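Outer membrane protein assembly factor BamA (Haemophilus ducreyi, PDB 4K3C) probably serves as the central subunit of the Bam complex, which assembles beta-barrel proteins and inserts them into the outer membrane. Local coordinates at residues A[217-230]-A[242-255]. Sequence-based numbering, arbitrary orientation.
Sequences DGVSLGGNIFYEDY and KRKTYGASGTLGFP
Thr251 O takes two donors: the backbone Gly222 N, with N to O at 3.0 Å, and a water at 2.8 Å that also bonds Ser220 OG. This water sits at one end of an antiparallel hairpin in the wall of the Omp85-family transmembrane beta-barrel, where residues 217-230 and 242-255 run side by side in unbroken register. Paired backbone bonds recur at every second residue, from Ser220 with Gly253 to Tyr230 with Arg243. Strands 202-211 and 260-274 continue the wall on either side.

The face carrying Asn224, Phe226 and Glu228 turns to the barrel interior. Phe226 CG stands between its own N and carbonyl carbon (chi1 64°), which folds the ring back over Gly247; Gly247 CA lies 4.0 Å from the ring centroid in a CH-pi contact, resembling the glycine-aromatic mortise-tenon pairs of other outer membrane barrels. Further along, Glu228 OE2 forms a salt bridge with Arg243 NH1 while OE1 bonds Ser202 OG, so its carboxylate spans three strands. A kink in the Arg243 side chain (chi3 63°) brings its guanidinium flat onto Tyr230, planes 15° apart and centres 4.7 Å apart. Asn224 ND2 turns instead to Asn206 OD1.

The outward face, consistent with one meeting lipid, carries Leu221, Ile225, Ala248 and Leu252, and ends in Tyr227, Tyr246 and the charged Asp229 and Lys244. Tyr227 and Tyr246 point the same way, their near-parallel rings slid apart with centroids 5.2 Å from each other. Leu221 CD2 meets Leu252 CD2 at 3.6 Å, and beyond them Val219 CG1 rests 3.6 Å from Phe254 CE1.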
loop_
_atom_site.group_PDB
_atom_site.type_symbol
_atom_site.label_atom_id
_atom_site.label_comp_id
_atom_site.label_asym_id
_atom_site.label_seq_id
_atom_site.Cartn_x
_atom_site.Cartn_y
_atom_site.Cartn_z
ATOM N N ASP A 217 19.794 -4.816 3.576
ATOM C CA ASP A 217 18.746 -5.691 4.048
ATOM C C ASP A 217 17.353 -5.214 3.620
ATOM O O ASP A 217 16.338 -5.804 4.003
ATOM C CB ASP A 217 18.850 -5.810 5.571
ATOM C CG ASP A 217 20.293 -5.698 6.072
ATOM O OD1 ASP A 217 21.200 -6.316 5.473
ATOM O OD2 ASP A 217 20.520 -4.981 7.068
ATOM N N GLY A 218 17.297 -4.143 2.837
ATOM C CA GLY A 218 16.034 -3.707 2.273
ATOM C C GLY A 218 15.315 -2.559 2.962
ATOM O O GLY A 218 14.200 -2.203 2.573
ATOM N N VAL A 219 15.924 -1.973 3.986
ATOM C CA VAL A 219 15.330 -0.790 4.609
ATOM C C VAL A 219 15.313 0.347 3.592
ATOM O O VAL A 219 16.308 0.579 2.901
ATOM C CB VAL A 219 16.107 -0.349 5.869
ATOM C CG1 VAL A 219 15.513 0.934 6.444
ATOM C CG2 VAL A 219 16.096 -1.455 6.899
ATOM N N SER A 220 14.187 1.047 3.486
ATOM C CA SER A 220 14.067 2.128 2.511
ATOM C C SER A 220 14.170 3.515 3.151
ATOM O O SER A 220 13.763 3.717 4.298
ATOM C CB SER A 220 12.753 2.012 1.739
ATOM O OG SER A 220 11.650 2.373 2.552
ATOM N N LEU A 221 14.706 4.474 2.401
ATOM C CA LEU A 221 14.766 5.844 2.882
ATOM C C LEU A 221 14.029 6.731 1.913
ATOM O O LEU A 221 14.466 6.917 0.795
ATOM C CB LEU A 221 16.210 6.322 3.015
ATOM C CG LEU A 221 16.509 7.407 4.057
ATOM C CD1 LEU A 221 17.259 8.583 3.430
ATOM C CD2 LEU A 221 15.226 7.862 4.776
ATOM N N GLY A 222 12.899 7.265 2.348
ATOM C CA GLY A 222 12.121 8.175 1.536
ATOM C C GLY A 222 12.323 9.622 1.948
ATOM O O GLY A 222 12.321 9.964 3.131
ATOM N N GLY A 223 12.500 10.492 0.964
ATOM C CA GLY A 223 12.524 11.917 1.221
ATOM C C GLY A 223 11.372 12.589 0.508
ATOM O O GLY A 223 11.001 12.188 -0.596
ATOM N N ASN A 224 10.796 13.604 1.133
ATOM C CA ASN A 224 9.702 14.285 0.507
ATOM C C ASN A 224 9.724 15.743 0.869
ATOM O O ASN A 224 9.979 16.075 2.012
ATOM C CB ASN A 224 8.390 13.638 0.937
ATOM C CG ASN A 224 7.206 14.080 0.086
ATOM O OD1 ASN A 224 6.355 14.850 0.535
ATOM N ND2 ASN A 224 7.144 13.589 -1.148
ATOM N N ILE A 225 9.488 16.608 -0.110
ATOM C CA ILE A 225 9.343 18.026 0.120
ATOM C C ILE A 225 8.064 18.409 -0.579
ATOM O O ILE A 225 7.843 18.024 -1.725
ATOM C CB ILE A 225 10.429 18.815 -0.580
ATOM C CG1 ILE A 225 11.812 18.306 -0.198
ATOM C CG2 ILE A 225 10.272 20.317 -0.304
ATOM C CD1 ILE A 225 12.910 18.913 -1.075
ATOM N N PHE A 226 7.228 19.201 0.075
ATOM C CA PHE A 226 5.887 19.396 -0.428
ATOM C C PHE A 226 5.315 20.734 -0.046
ATOM O O PHE A 226 5.678 21.331 0.974
ATOM C CB PHE A 226 4.957 18.302 0.113
ATOM C CG PHE A 226 4.798 18.333 1.606
ATOM C CD1 PHE A 226 5.682 17.633 2.423
ATOM C CD2 PHE A 226 3.772 19.066 2.193
ATOM C CE1 PHE A 226 5.557 17.667 3.807
ATOM C CE2 PHE A 226 3.637 19.104 3.579
ATOM C CZ PHE A 226 4.533 18.404 4.388
ATOM N N TYR A 227 4.368 21.161 -0.866
ATOM C CA TYR A 227 3.608 22.360 -0.629
ATOM C C TYR A 227 2.124 22.001 -0.818
ATOM O O TYR A 227 1.757 21.296 -1.755
ATOM C CB TYR A 227 4.099 23.432 -1.605
ATOM C CG TYR A 227 3.163 24.583 -1.869
ATOM C CD1 TYR A 227 2.768 25.437 -0.848
ATOM C CD2 TYR A 227 2.705 24.839 -3.147
ATOM C CE1 TYR A 227 1.927 26.504 -1.090
ATOM C CE2 TYR A 227 1.860 25.896 -3.402
ATOM C CZ TYR A 227 1.474 26.728 -2.370
ATOM O OH TYR A 227 0.634 27.794 -2.627
ATOM N N GLU A 228 1.273 22.433 0.099
ATOM C CA GLU A 228 -0.152 22.240 -0.081
ATOM C C GLU A 228 -0.840 23.574 0.106
ATOM O O GLU A 228 -0.556 24.294 1.056
ATOM C CB GLU A 228 -0.737 21.212 0.893
ATOM C CG GLU A 228 -2.282 21.145 0.833
ATOM C CD GLU A 228 -2.909 20.119 1.778
ATOM O OE1 GLU A 228 -3.856 19.410 1.363
ATOM O OE2 GLU A 228 -2.473 20.033 2.944
ATOM N N ASP A 229 -1.737 23.902 -0.819
ATOM C CA ASP A 229 -2.582 25.079 -0.694
ATOM C C ASP A 229 -4.023 24.649 -0.501
ATOM O O ASP A 229 -4.716 24.386 -1.479
ATOM C CB ASP A 229 -2.465 25.963 -1.932
ATOM C CG ASP A 229 -3.121 27.317 -1.739
ATOM O OD1 ASP A 229 -3.105 27.821 -0.595
ATOM O OD2 ASP A 229 -3.653 27.879 -2.724
ATOM N N TYR A 230 -4.455 24.580 0.762
ATOM C CA TYR A 230 -5.806 24.136 1.157
ATOM C C TYR A 230 -6.784 25.295 1.263
ATOM O O TYR A 230 -6.445 26.364 1.788
ATOM C CB TYR A 230 -5.745 23.433 2.504
ATOM C CG TYR A 230 -7.020 22.788 2.947
ATOM C CD1 TYR A 230 -7.429 21.589 2.401
ATOM C CD2 TYR A 230 -7.809 23.354 3.945
ATOM C CE1 TYR A 230 -8.611 20.969 2.815
ATOM C CE2 TYR A 230 -8.992 22.738 4.376
ATOM C CZ TYR A 230 -9.382 21.544 3.802
ATOM O OH TYR A 230 -10.542 20.911 4.188
ATOM N N LYS A 242 -8.464 28.848 5.485
ATOM C CA LYS A 242 -7.461 28.643 4.446
ATOM C C LYS A 242 -6.122 28.288 5.070
ATOM O O LYS A 242 -5.673 28.952 6.002
ATOM C CB LYS A 242 -7.349 29.863 3.542
ATOM C CG LYS A 242 -8.541 30.006 2.597
ATOM C CD LYS A 242 -8.791 31.466 2.212
ATOM C CE LYS A 242 -10.204 31.683 1.719
ATOM N NZ LYS A 242 -10.395 33.081 1.257
ATOM N N ARG A 243 -5.508 27.219 4.566
ATOM C CA ARG A 243 -4.225 26.761 5.084
ATOM C C ARG A 243 -3.216 26.596 3.971
ATOM O O ARG A 243 -3.497 25.994 2.942
ATOM C CB ARG A 243 -4.367 25.435 5.824
ATOM C CG ARG A 243 -3.156 25.079 6.671
ATOM C CD ARG A 243 -3.179 23.626 7.085
ATOM N NE ARG A 243 -3.115 22.744 5.923
ATOM C CZ ARG A 243 -4.066 21.882 5.568
ATOM N NH1 ARG A 243 -3.894 21.127 4.488
ATOM N NH2 ARG A 243 -5.184 21.766 6.287
ATOM N N LYS A 244 -2.032 27.137 4.182
ATOM C CA LYS A 244 -0.976 27.023 3.199
ATOM C C LYS A 244 0.121 26.322 3.952
ATOM O O LYS A 244 0.523 26.764 5.032
ATOM C CB LYS A 244 -0.517 28.414 2.759
ATOM C CG LYS A 244 0.198 28.486 1.428
ATOM C CD LYS A 244 0.408 29.962 1.043
ATOM C CE LYS A 244 0.960 30.145 -0.374
ATOM N NZ LYS A 244 1.113 31.586 -0.733
ATOM N N THR A 245 0.586 25.194 3.449
ATOM C CA THR A 245 1.668 24.588 4.176
ATOM C C THR A 245 2.790 24.065 3.316
ATOM O O THR A 245 2.570 23.582 2.208
ATOM C CB THR A 245 1.210 23.516 5.172
ATOM O OG1 THR A 245 2.009 22.344 4.980
ATOM C CG2 THR A 245 -0.241 23.193 4.990
ATOM N N TYR A 246 4.002 24.206 3.846
ATOM C CA TYR A 246 5.175 23.618 3.246
ATOM C C TYR A 246 5.826 22.750 4.303
ATOM O O TYR A 246 5.686 23.006 5.498
ATOM C CB TYR A 246 6.175 24.685 2.832
ATOM C CG TYR A 246 5.619 26.004 2.366
ATOM C CD1 TYR A 246 5.258 26.998 3.277
ATOM C CD2 TYR A 246 5.535 26.298 1.013
ATOM C CE1 TYR A 246 4.792 28.243 2.848
ATOM C CE2 TYR A 246 5.070 27.537 0.570
ATOM C CZ TYR A 246 4.698 28.508 1.487
ATOM O OH TYR A 246 4.234 29.737 1.030
ATOM N N GLY A 247 6.558 21.738 3.866
ATOM C CA GLY A 247 7.269 20.897 4.801
ATOM C C GLY A 247 8.234 19.999 4.066
ATOM O O GLY A 247 8.343 20.072 2.851
ATOM N N ALA A 248 8.935 19.151 4.803
ATOM C CA ALA A 248 9.888 18.236 4.210
ATOM C C ALA A 248 10.120 17.107 5.185
ATOM O O ALA A 248 9.992 17.296 6.389
ATOM C CB ALA A 248 11.174 18.954 3.919
ATOM N N SER A 249 10.468 15.929 4.701
ATOM C CA SER A 249 10.435 14.807 5.615
ATOM C C SER A 249 11.169 13.592 5.130
ATOM O O SER A 249 11.110 13.237 3.958
ATOM C CB SER A 249 8.996 14.401 5.844
ATOM O OG SER A 249 8.581 13.540 4.805
ATOM N N GLY A 250 11.818 12.915 6.060
ATOM C CA GLY A 250 12.497 11.681 5.735
ATOM C C GLY A 250 11.838 10.564 6.492
ATOM O O GLY A 250 11.591 10.691 7.685
ATOM N N THR A 251 11.506 9.480 5.806
ATOM C CA THR A 251 10.883 8.372 6.501
ATOM C C THR A 251 11.474 7.000 6.146
ATOM O O THR A 251 11.544 6.634 4.974
ATOM C CB THR A 251 9.330 8.360 6.366
ATOM O OG1 THR A 251 8.941 7.353 5.430
ATOM C CG2 THR A 251 8.754 9.731 5.962
ATOM N N LEU A 252 11.885 6.266 7.190
ATOM C CA LEU A 252 12.533 4.961 7.095
ATOM C C LEU A 252 11.519 3.850 7.036
ATOM O O LEU A 252 10.697 3.729 7.930
ATOM C CB LEU A 252 13.414 4.736 8.318
ATOM C CG LEU A 252 14.821 5.348 8.293
ATOM C CD1 LEU A 252 15.686 4.877 9.450
ATOM C CD2 LEU A 252 15.506 5.026 6.981
ATOM N N GLY A 253 11.580 3.032 5.989
ATOM C CA GLY A 253 10.651 1.922 5.809
ATOM C C GLY A 253 11.323 0.582 6.025
ATOM O O GLY A 253 12.467 0.387 5.607
ATOM N N PHE A 254 10.614 -0.335 6.683
ATOM C CA PHE A 254 11.176 -1.617 7.121
ATOM C C PHE A 254 10.303 -2.763 6.662
ATOM O O PHE A 254 9.170 -2.896 7.122
ATOM C CB PHE A 254 11.290 -1.634 8.631
ATOM C CG PHE A 254 12.107 -0.508 9.177
ATOM C CD1 PHE A 254 13.495 -0.619 9.279
ATOM C CD2 PHE A 254 11.499 0.675 9.576
ATOM C CE1 PHE A 254 14.250 0.416 9.780
ATOM C CE2 PHE A 254 12.250 1.726 10.075
ATOM C CZ PHE A 254 13.627 1.597 10.177
ATOM N N PRO A 255 10.830 -3.593 5.746
ATOM C CA PRO A 255 10.093 -4.623 5.001
ATOM C C PRO A 255 10.194 -6.007 5.593
ATOM O O PRO A 255 10.950 -6.806 5.058
ATOM C CB PRO A 255 10.797 -4.619 3.643
ATOM C CG PRO A 255 12.201 -4.251 3.963
ATOM C CD PRO A 255 12.186 -3.393 5.211
HETATM O O HOH W 1 11.081 4.821 2.855
#